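3-alpha-hydroxysteroid dehydrogenase (Pseudomonas sp., PDB 2DKN) catalyses the NAD-dependent interconversion of 3-alpha-hydroxysteroids and 3-oxosteroids, as a Rossmann-fold member of the short-chain dehydrogenase family. Local coordinates at residues A16-L21 / H26-I31; G46-A51 / V82-Y87; E99-G104 / R174-N179. One frame throughout, in Å; residues are numbered along the deposited sequence.

How the interactions relate
All three contacts belong to one Rossmann fold, and each ties a helix to another part of it. Interaction 1 joins helix 12-23 to strand 27-32 in the first beta-alpha-beta unit; its centre lies about 20 Å from that of interaction 2, yet the two meet where Ile31 CG2 packs on Ala51 CB at 4.0 Å. Interaction 2 sits beside the adenine of the bound NADH, which Val85 touches. Interactions 2 and 3 share helix 79-102, one toward its start and the other at its far end, with nearest atoms about 10 Å apart. Interactions 1 and 3 both reach the central parallel sheet, their centres about 18 Å apart.

Interaction 1 of 3, residues A16-L21 / H26-I31; sequences ALKELL and HTVIGI
In the first beta-alpha-beta unit of the Rossmann fold, helix 12-23 lies against strand 27-32; Lys18 and Val28 meet along the two elements, Leu21 and His26 near the turn between them. Val28 points at the helix, and its two methyls divide the work. CG2 reaches Leu21 CB at 3.7 Å and also lies near the carbonyl oxygen of Lys18. CG1, anti to the backbone N (chi1 177°), meets the aliphatic part of Lys18 instead, 4.0 Å from its CG, the two side chains crossing at about a right angle. A branched valine suits this place because it is compact, favours the strand and turns one methyl to Leu21 and the Lys18 carbonyl, the other to the Lys18 methylenes. Cutting Val28 back to an alanine removes both methyls and is likely to leave a gap beside Leu21 CB and the Lys18 methylenes without their apolar neighbour. Lys18 bends at chi3 (74°), and its NZ bonds to the carbonyl oxygen of Ser9, so the side chain contributes its methylenes here. At the turn, His26 N donates to Leu21 O at 3.0 Å with an N-H...O angle of 155°, the donor tilted from the carbonyl plane. The imidazole CD2 lies 3.8 Å from Leu21 CD2, while ND1 is paired with Ser2 N. Leu21 and Val28 also touch Ile4 and Ile6 respectively on strand 3-7. The chemistry is thus divided: aliphatic carbon packs between helix and strand, while one backbone bond takes up the Leu21 carbonyl and ties His26, just before the strand, back to the helix.

Interaction 2 of 3, residues G46-A51 / V82-Y87; sequences GGRETA and VVAVNY. With NAI (1,4-dihydronicotinamide adenine dinucleotide), chain C.
Arg48 stretches from helix 45-59 to Ala84 on helix 79-102, bridging two helices whose nearest CA atoms, those of Arg48 and Val85, are 9.6 Å apart. Its CG stands anti to the carbonyl carbon (chi1 -63°), and the chain runs extended from there to NE, which carries the guanidinium across. NH2 comes within 2.9 Å of Ala84 O, but the N-H...O angle of 121° makes this a weak bond, with the oxygen set obliquely to the guanidinium. The methyl CB of Ala84 lies at the guanidinium edge, in its plane, 3.7 Å from NH2; a small residue suits this spot because it lets the flat group come so near the backbone. The same NH2 forms a salt bridge with Glu136, and NE donates to Leu42 O, so this buried charge is likely to be well compensated. Val85 is turned away from helix 45-59 and packs on the NADH adenine, its CG2 3.6 Å from N6A and its CG1 3.7 Å from N7A. Around the bridge, Phe88, Ala92 and Leu93 of helix 79-102 touch the Arg48 side chain, while helix 126-133 packs against Val83 and Tyr87, and helix 149-166 against Tyr87.

Interaction 3 of 3, residues E99-G104 / R174-N179; sequences EALSRG and RGVRLN
Leu101 and Val176 make the close-packed half of this contact, where the end of helix 79-102 meets the chain just before strand 177-183. Val176 points at the helix, and its CG2, anti to its own carbonyl carbon, presses on the backbone, 3.7 Å from Leu101 C and equally close to Ser102 N. Leu101 CB lies 3.9 Å from the same methyl. Both residues are buried, and Trp171 of helix 168-173 touches both, so branched aliphatic side chains suit this inner corner. The other side is partly exposed, though no more distant: Ser102 CB stands 4.0 Å from Arg174 CB and 3.5 Å from Arg174 O, a methylene laid on backbone with no hydrogen bond across. The serine hydroxyl turns back to its own helix, since a chi1 of 77° sets OG between the backbone N and the carbonyl carbon, where it donates to Glu99 O at 2.6 Å. A serine fits this last turn, being small and able to bond a helix carbonyl. Arg174 runs extended from CG to NE and has a cation-pi partner in Trp171. Gly175 follows with positive phi in the Schellman motif ending helix 168-173, a conformation that a residue lacking CB adopts easily. Beyond the contact, Glu99 OE2 lies 3.5 Å from Arg103 NH2, well out of the guanidinium plane, so the pair is held by charge alone. The polar groups of Ser102, Glu99 and Arg103 thus pair within 99-104 itself, and the joint between the segments probably rests mainly on van der Waals packing and burial of apolar surface.

Interaction 1 of 3, residues A16-L21 / H26-I31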
loop_
_atom_site.group_PDB
_atom_site.type_symbol
_atom_site.label_atom_id
_atom_site.label_comp_id
_atom_site.label_asym_id
_atom_site.label_seq_id
_atom_site.Cartn_x
_atom_site.Cartn_y
_atom_site.Cartn_z
ATOM N N ALA A 16 -15.967 10.130 4.853
ATOM C CA ALA A 16 -15.093 9.935 6.006
ATOM C C ALA A 16 -13.833 10.792 5.854
ATOM O O ALA A 16 -13.348 11.400 6.815
ATOM C CB ALA A 16 -14.747 8.456 6.165
ATOM N N LEU A 17 -13.309 10.835 4.636
ATOM C CA LEU A 17 -12.092 11.573 4.350
ATOM C C LEU A 17 -12.339 13.087 4.430
ATOM O O LEU A 17 -11.514 13.836 4.958
ATOM C CB LEU A 17 -11.568 11.177 2.961
ATOM C CG LEU A 17 -10.308 11.898 2.538
ATOM C CD1 LEU A 17 -9.102 11.488 3.433
ATOM C CD2 LEU A 17 -10.049 11.569 1.050
ATOM N N LYS A 18 -13.480 13.533 3.907
ATOM C CA LYS A 18 -13.842 14.948 3.984
ATOM C C LYS A 18 -13.839 15.392 5.447
ATOM O O LYS A 18 -13.289 16.433 5.793
ATOM C CB LYS A 18 -15.228 15.165 3.362
ATOM C CG LYS A 18 -15.934 16.487 3.718
ATOM C CD LYS A 18 -17.305 16.558 3.010
ATOM C CE LYS A 18 -18.324 15.611 3.703
ATOM N NZ LYS A 18 -19.720 15.509 3.073
ATOM N N GLU A 19 -14.447 14.580 6.305
ATOM C CA GLU A 19 -14.512 14.887 7.732
ATOM C C GLU A 19 -13.121 14.880 8.370
ATOM O O GLU A 19 -12.747 15.813 9.083
ATOM C CB GLU A 19 -15.402 13.862 8.399
ATOM C CG GLU A 19 -15.517 13.987 9.895
ATOM C CD GLU A 19 -16.665 13.143 10.411
ATOM O OE1 GLU A 19 -17.832 13.503 10.136
ATOM O OE2 GLU A 19 -16.409 12.118 11.077
ATOM N N LEU A 20 -12.363 13.822 8.116
ATOM C CA LEU A 20 -10.979 13.731 8.612
ATOM C C LEU A 20 -10.125 14.962 8.256
ATOM O O LEU A 20 -9.500 15.572 9.130
ATOM C CB LEU A 20 -10.329 12.432 8.097
ATOM C CG LEU A 20 -8.927 12.052 8.599
ATOM C CD1 LEU A 20 -8.629 10.595 8.236
ATOM C CD2 LEU A 20 -7.861 12.957 8.011
ATOM N N LEU A 21 -10.077 15.321 6.973
ATOM C CA LEU A 21 -9.272 16.460 6.517
ATOM C C LEU A 21 -9.756 17.796 7.072
ATOM O O LEU A 21 -8.954 18.675 7.388
ATOM C CB LEU A 21 -9.256 16.527 4.985
ATOM C CG LEU A 21 -8.521 15.346 4.314
ATOM C CD1 LEU A 21 -8.684 15.412 2.791
ATOM C CD2 LEU A 21 -7.024 15.265 4.684
ATOM N N HIS A 26 -7.796 21.415 7.022
ATOM C CA HIS A 26 -7.709 21.627 5.580
ATOM C C HIS A 26 -9.013 22.143 5.019
ATOM O O HIS A 26 -10.074 21.935 5.602
ATOM C CB HIS A 26 -7.358 20.327 4.856
ATOM C CG HIS A 26 -6.056 19.751 5.289
ATOM N ND1 HIS A 26 -4.856 20.389 5.058
ATOM C CD2 HIS A 26 -5.765 18.632 5.988
ATOM C CE1 HIS A 26 -3.876 19.670 5.577
ATOM N NE2 HIS A 26 -4.401 18.595 6.142
ATOM N N THR A 27 -8.919 22.792 3.869
ATOM C CA THR A 27 -10.098 23.222 3.128
ATOM C C THR A 27 -10.461 22.113 2.155
ATOM O O THR A 27 -9.651 21.747 1.309
ATOM C CB THR A 27 -9.823 24.507 2.348
ATOM O OG1 THR A 27 -9.563 25.572 3.279
ATOM C CG2 THR A 27 -11.026 24.874 1.511
ATOM N N VAL A 28 -11.672 21.577 2.290
ATOM C CA VAL A 28 -12.112 20.457 1.444
ATOM C C VAL A 28 -13.148 20.927 0.431
ATOM O O VAL A 28 -14.103 21.606 0.800
ATOM C CB VAL A 28 -12.691 19.295 2.289
ATOM C CG1 VAL A 28 -13.216 18.168 1.375
ATOM C CG2 VAL A 28 -11.657 18.759 3.267
ATOM N N ILE A 29 -12.938 20.605 -0.846
ATOM C CA ILE A 29 -13.915 20.901 -1.878
ATOM C C ILE A 29 -14.577 19.582 -2.282
ATOM O O ILE A 29 -13.930 18.719 -2.860
ATOM C CB ILE A 29 -13.251 21.550 -3.103
ATOM C CG1 ILE A 29 -12.601 22.899 -2.707
ATOM C CG2 ILE A 29 -14.271 21.716 -4.217
ATOM C CD1 ILE A 29 -11.576 23.389 -3.714
ATOM N N GLY A 30 -15.847 19.403 -1.941
ATOM C CA GLY A 30 -16.498 18.113 -2.198
ATOM C C GLY A 30 -17.224 18.110 -3.535
ATOM O O GLY A 30 -17.864 19.097 -3.893
ATOM N N ILE A 31 -17.107 17.005 -4.281
ATOM C CA ILE A 31 -17.823 16.845 -5.547
ATOM C C ILE A 31 -18.613 15.536 -5.474
ATOM O O ILE A 31 -18.055 14.488 -5.133
ATOM C CB ILE A 31 -16.850 16.749 -6.763
ATOM C CG1 ILE A 31 -15.881 17.947 -6.817
ATOM C CG2 ILE A 31 -17.633 16.574 -8.093
ATOM C CD1 ILE A 31 -14.538 17.661 -6.164
#

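Interaction 2 of 3, residues G46-A51 / V82-Y87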
loop_
_atom_site.group_PDB
_atom_site.type_symbol
_atom_site.label_atom_id
_atom_site.label_comp_id
_atom_site.label_asym_id
_atom_site.label_seq_id
_atom_site.Cartn_x
_atom_site.Cartn_y
_atom_site.Cartn_z
ATOM N N GLY A 46 -19.770 15.886 -20.089
ATOM C CA GLY A 46 -20.370 17.146 -19.645
ATOM C C GLY A 46 -20.326 17.366 -18.141
ATOM O O GLY A 46 -19.967 18.450 -17.683
ATOM N N GLY A 47 -20.694 16.348 -17.367
ATOM C CA GLY A 47 -20.617 16.434 -15.915
ATOM C C GLY A 47 -19.185 16.611 -15.442
ATOM O O GLY A 47 -18.914 17.368 -14.534
ATOM N N ARG A 48 -18.257 15.898 -16.064
ATOM C CA ARG A 48 -16.870 16.040 -15.661
ATOM C C ARG A 48 -16.366 17.467 -15.896
ATOM O O ARG A 48 -15.655 18.032 -15.054
ATOM C CB ARG A 48 -16.012 15.010 -16.394
ATOM C CG ARG A 48 -16.379 13.588 -16.035
ATOM C CD ARG A 48 -15.899 12.654 -17.129
ATOM N NE ARG A 48 -16.600 11.368 -17.115
ATOM C CZ ARG A 48 -16.777 10.626 -18.198
ATOM N NH1 ARG A 48 -16.319 11.057 -19.368
ATOM N NH2 ARG A 48 -17.441 9.483 -18.132
ATOM N N GLU A 49 -16.756 18.038 -17.038
ATOM C CA GLU A 49 -16.364 19.390 -17.440
ATOM C C GLU A 49 -16.837 20.402 -16.408
ATOM O O GLU A 49 -16.074 21.277 -15.972
ATOM C CB GLU A 49 -17.006 19.687 -18.795
ATOM C CG GLU A 49 -16.419 20.815 -19.611
ATOM C CD GLU A 49 -17.077 20.882 -20.990
ATOM O OE1 GLU A 49 -18.329 20.891 -21.050
ATOM O OE2 GLU A 49 -16.349 20.888 -22.012
ATOM N N THR A 50 -18.099 20.254 -16.004
ATOM C CA THR A 50 -18.689 21.087 -14.958
ATOM C C THR A 50 -17.902 20.986 -13.673
ATOM O O THR A 50 -17.520 22.000 -13.088
ATOM C CB THR A 50 -20.158 20.693 -14.683
ATOM O OG1 THR A 50 -20.922 20.941 -15.869
ATOM C CG2 THR A 50 -20.729 21.503 -13.539
ATOM N N ALA A 51 -17.656 19.753 -13.241
ATOM C CA ALA A 51 -16.891 19.499 -12.014
ATOM C C ALA A 51 -15.509 20.170 -12.050
ATOM O O ALA A 51 -15.128 20.857 -11.097
ATOM C CB ALA A 51 -16.754 17.996 -11.781
ATOM N N VAL A 82 -20.540 1.828 -15.034
ATOM C CA VAL A 82 -19.393 1.454 -14.191
ATOM C C VAL A 82 -18.084 1.985 -14.804
ATOM O O VAL A 82 -17.275 2.646 -14.122
ATOM C CB VAL A 82 -19.332 -0.085 -13.985
ATOM C CG1 VAL A 82 -18.069 -0.480 -13.230
ATOM C CG2 VAL A 82 -20.586 -0.576 -13.242
ATOM N N VAL A 83 -17.893 1.740 -16.099
ATOM C CA VAL A 83 -16.706 2.226 -16.791
ATOM C C VAL A 83 -16.675 3.753 -16.855
ATOM O O VAL A 83 -15.643 4.374 -16.626
ATOM C CB VAL A 83 -16.630 1.626 -18.223
ATOM C CG1 VAL A 83 -15.647 2.394 -19.087
ATOM C CG2 VAL A 83 -16.256 0.144 -18.122
ATOM N N ALA A 84 -17.811 4.368 -17.150
ATOM C CA ALA A 84 -17.854 5.818 -17.305
ATOM C C ALA A 84 -17.446 6.521 -16.013
ATOM O O ALA A 84 -16.751 7.535 -16.037
ATOM C CB ALA A 84 -19.272 6.262 -17.713
ATOM N N VAL A 85 -17.919 6.002 -14.888
ATOM C CA VAL A 85 -17.630 6.656 -13.603
ATOM C C VAL A 85 -16.280 6.197 -13.067
ATOM O O VAL A 85 -15.434 7.021 -12.736
ATOM C CB VAL A 85 -18.714 6.392 -12.523
ATOM C CG1 VAL A 85 -18.418 7.247 -11.288
ATOM C CG2 VAL A 85 -20.052 6.760 -13.041
ATOM N N ASN A 86 -16.081 4.885 -12.972
ATOM C CA ASN A 86 -14.900 4.377 -12.277
ATOM C C ASN A 86 -13.602 4.647 -13.004
ATOM O O ASN A 86 -12.540 4.763 -12.365
ATOM C CB ASN A 86 -15.002 2.878 -12.004
ATOM C CG ASN A 86 -16.079 2.542 -10.984
ATOM O OD1 ASN A 86 -16.773 3.430 -10.500
ATOM N ND2 ASN A 86 -16.210 1.252 -10.645
ATOM N N TYR A 87 -13.663 4.678 -14.336
ATOM C CA TYR A 87 -12.472 5.012 -15.102
ATOM C C TYR A 87 -12.463 6.484 -15.537
ATOM O O TYR A 87 -11.586 7.254 -15.119
ATOM C CB TYR A 87 -12.270 4.106 -16.325
ATOM C CG TYR A 87 -10.908 4.334 -16.928
ATOM C CD1 TYR A 87 -9.783 3.647 -16.451
ATOM C CD2 TYR A 87 -10.727 5.269 -17.939
ATOM C CE1 TYR A 87 -8.519 3.874 -16.990
ATOM C CE2 TYR A 87 -9.478 5.502 -18.470
ATOM C CZ TYR A 87 -8.382 4.812 -17.999
ATOM O OH TYR A 87 -7.137 5.072 -18.554
HETATM P PA NAI C . -20.363 5.056 -1.498
HETATM O O1A NAI C . -21.445 4.689 -2.429
HETATM O O2A NAI C . -20.706 5.192 -0.064
HETATM O O5B NAI C . -19.692 6.432 -1.971
HETATM C C5B NAI C . -19.405 6.669 -3.318
HETATM C C4B NAI C . -19.796 8.110 -3.616
HETATM O O4B NAI C . -19.488 8.297 -4.985
HETATM C C3B NAI C . -21.288 8.378 -3.423
HETATM O O3B NAI C . -21.509 9.571 -2.696
HETATM C C2B NAI C . -21.749 8.570 -4.857
HETATM O O2B NAI C . -22.857 9.431 -5.002
HETATM C C1B NAI C . -20.486 9.084 -5.556
HETATM N N9A NAI C . -20.696 8.846 -6.991
HETATM C C8A NAI C . -21.006 7.653 -7.613
HETATM N N7A NAI C . -21.201 7.918 -8.929
HETATM C C5A NAI C . -21.046 9.257 -9.144
HETATM C C6A NAI C . -21.146 10.077 -10.275
HETATM N N6A NAI C . -21.610 9.629 -11.461
HETATM N N1A NAI C . -20.915 11.432 -10.134
HETATM C C2A NAI C . -20.600 11.981 -8.910
HETATM N N3A NAI C . -20.503 11.181 -7.793
HETATM C C4A NAI C . -20.736 9.841 -7.916
HETATM O O3 NAI C . -19.226 3.954 -1.757
HETATM P PN NAI C . -17.756 3.859 -1.105
HETATM O O1N NAI C . -17.438 5.017 -0.252
HETATM O O2N NAI C . -17.663 2.513 -0.510
HETATM O O5D NAI C . -16.873 3.894 -2.444
HETATM C C5D NAI C . -15.842 4.855 -2.622
HETATM C C4D NAI C . -14.840 4.239 -3.590
HETATM O O4D NAI C . -14.273 3.095 -2.961
HETATM C C3D NAI C . -15.473 3.745 -4.889
HETATM O O3D NAI C . -14.575 4.051 -5.948
HETATM C C2D NAI C . -15.482 2.228 -4.714
HETATM O O2D NAI C . -15.363 1.572 -5.946
HETATM C C1D NAI C . -14.236 2.013 -3.867
HETATM N N1N NAI C . -14.235 0.713 -3.142
HETATM C C2N NAI C . -15.212 0.443 -2.225
HETATM C C3N NAI C . -15.201 -0.765 -1.548
HETATM C C7N NAI C . -16.242 -1.044 -0.491
HETATM O O7N NAI C . -16.244 -2.330 0.023
HETATM N N7N NAI C . -17.101 -0.094 -0.074
HETATM C C4N NAI C . -14.186 -1.710 -1.794
HETATM C C5N NAI C . -13.164 -1.396 -2.716
HETATM C C6N NAI C . -13.214 -0.179 -3.381
#

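Interaction 3 of 3, residues E99-G104 / R174-N179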
loop_
_atom_site.group_PDB
_atom_site.type_symbol
_atom_site.label_atom_id
_atom_site.label_comp_id
_atom_site.label_asym_id
_atom_site.label_seq_id
_atom_site.Cartn_x
_atom_site.Cartn_y
_atom_site.Cartn_z
ATOM N N GLU A 99 -2.915 20.730 -14.027
ATOM C CA GLU A 99 -2.231 22.022 -13.997
ATOM C C GLU A 99 -2.416 22.721 -12.648
ATOM O O GLU A 99 -1.449 23.218 -12.063
ATOM C CB GLU A 99 -2.716 22.899 -15.145
ATOM C CG GLU A 99 -2.082 24.282 -15.161
ATOM C CD GLU A 99 -2.583 25.103 -16.326
ATOM O OE1 GLU A 99 -3.810 25.269 -16.475
ATOM O OE2 GLU A 99 -1.739 25.570 -17.108
ATOM N N ALA A 100 -3.640 22.728 -12.138
ATOM C CA ALA A 100 -3.901 23.271 -10.803
ATOM C C ALA A 100 -3.075 22.574 -9.720
ATOM O O ALA A 100 -2.543 23.223 -8.831
ATOM C CB ALA A 100 -5.387 23.208 -10.469
ATOM N N LEU A 101 -2.992 21.246 -9.781
ATOM C CA LEU A 101 -2.169 20.496 -8.836
ATOM C C LEU A 101 -0.704 20.886 -8.949
ATOM O O LEU A 101 -0.016 21.006 -7.943
ATOM C CB LEU A 101 -2.326 18.988 -9.061
ATOM C CG LEU A 101 -3.663 18.438 -8.511
ATOM C CD1 LEU A 101 -3.973 17.066 -9.153
ATOM C CD2 LEU A 101 -3.679 18.352 -6.993
ATOM N N SER A 102 -0.225 21.058 -10.175
ATOM C CA SER A 102 1.178 21.403 -10.398
ATOM C C SER A 102 1.536 22.736 -9.730
ATOM O O SER A 102 2.716 22.991 -9.423
ATOM C CB SER A 102 1.491 21.443 -11.901
ATOM O OG SER A 102 1.020 22.628 -12.536
ATOM N N ARG A 103 0.521 23.567 -9.502
ATOM C CA ARG A 103 0.707 24.901 -8.929
ATOM C C ARG A 103 0.590 24.901 -7.405
ATOM O O ARG A 103 0.885 25.903 -6.759
ATOM C CB ARG A 103 -0.316 25.882 -9.525
ATOM C CG ARG A 103 -0.120 26.149 -11.009
ATOM C CD ARG A 103 -1.306 26.889 -11.633
ATOM N NE ARG A 103 -0.949 27.373 -12.957
ATOM C CZ ARG A 103 -1.803 27.886 -13.842
ATOM N NH1 ARG A 103 -3.085 27.968 -13.555
ATOM N NH2 ARG A 103 -1.363 28.312 -15.017
ATOM N N GLY A 104 0.151 23.781 -6.823
ATOM C CA GLY A 104 -0.019 23.699 -5.375
ATOM C C GLY A 104 1.277 23.477 -4.620
ATOM O O GLY A 104 2.365 23.429 -5.219
ATOM N N ARG A 174 5.349 17.170 -13.339
ATOM C CA ARG A 174 4.504 18.244 -12.792
ATOM C C ARG A 174 4.755 18.525 -11.312
ATOM O O ARG A 174 4.201 19.481 -10.764
ATOM C CB ARG A 174 3.018 17.894 -12.961
ATOM C CG ARG A 174 2.528 17.885 -14.379
ATOM C CD ARG A 174 1.067 17.417 -14.457
ATOM N NE ARG A 174 0.716 17.068 -15.825
ATOM C CZ ARG A 174 0.325 15.857 -16.203
ATOM N NH1 ARG A 174 0.041 15.627 -17.476
ATOM N NH2 ARG A 174 0.202 14.882 -15.307
ATOM N N GLY A 175 5.569 17.690 -10.661
ATOM C CA GLY A 175 5.918 17.864 -9.256
ATOM C C GLY A 175 4.796 17.393 -8.348
ATOM O O GLY A 175 4.679 17.834 -7.206
ATOM N N VAL A 176 3.965 16.491 -8.871
ATOM C CA VAL A 176 2.772 16.049 -8.144
ATOM C C VAL A 176 2.868 14.534 -7.949
ATOM O O VAL A 176 3.061 13.807 -8.921
ATOM C CB VAL A 176 1.472 16.352 -8.939
ATOM C CG1 VAL A 176 0.230 15.894 -8.144
ATOM C CG2 VAL A 176 1.352 17.832 -9.280
ATOM N N ARG A 177 2.739 14.049 -6.720
ATOM C CA ARG A 177 2.738 12.596 -6.520
ATOM C C ARG A 177 1.354 12.037 -6.829
ATOM O O ARG A 177 0.336 12.728 -6.657
ATOM C CB ARG A 177 3.158 12.226 -5.079
ATOM C CG ARG A 177 4.596 12.637 -4.755
ATOM C CD ARG A 177 5.025 12.220 -3.349
ATOM N NE ARG A 177 4.221 12.887 -2.318
ATOM C CZ ARG A 177 3.193 12.324 -1.681
ATOM N NH1 ARG A 177 2.809 11.061 -1.953
ATOM N NH2 ARG A 177 2.543 13.032 -0.766
ATOM N N LEU A 178 1.309 10.792 -7.285
ATOM C CA LEU A 178 0.025 10.152 -7.586
ATOM C C LEU A 178 0.106 8.692 -7.173
ATOM O O LEU A 178 0.978 7.950 -7.655
ATOM C CB LEU A 178 -0.274 10.238 -9.092
ATOM C CG LEU A 178 -1.494 9.436 -9.544
ATOM C CD1 LEU A 178 -2.792 9.941 -8.896
ATOM C CD2 LEU A 178 -1.596 9.472 -11.080
ATOM N N ASN A 179 -0.802 8.282 -6.293
ATOM C CA ASN A 179 -0.811 6.935 -5.756
ATOM C C ASN A 179 -2.219 6.370 -5.794
ATOM O O ASN A 179 -3.178 7.106 -6.014
ATOM C CB ASN A 179 -0.277 6.948 -4.320
ATOM C CG ASN A 179 1.195 7.316 -4.266
ATOM O OD1 ASN A 179 2.055 6.524 -4.651
ATOM N ND2 ASN A 179 1.489 8.516 -3.833
#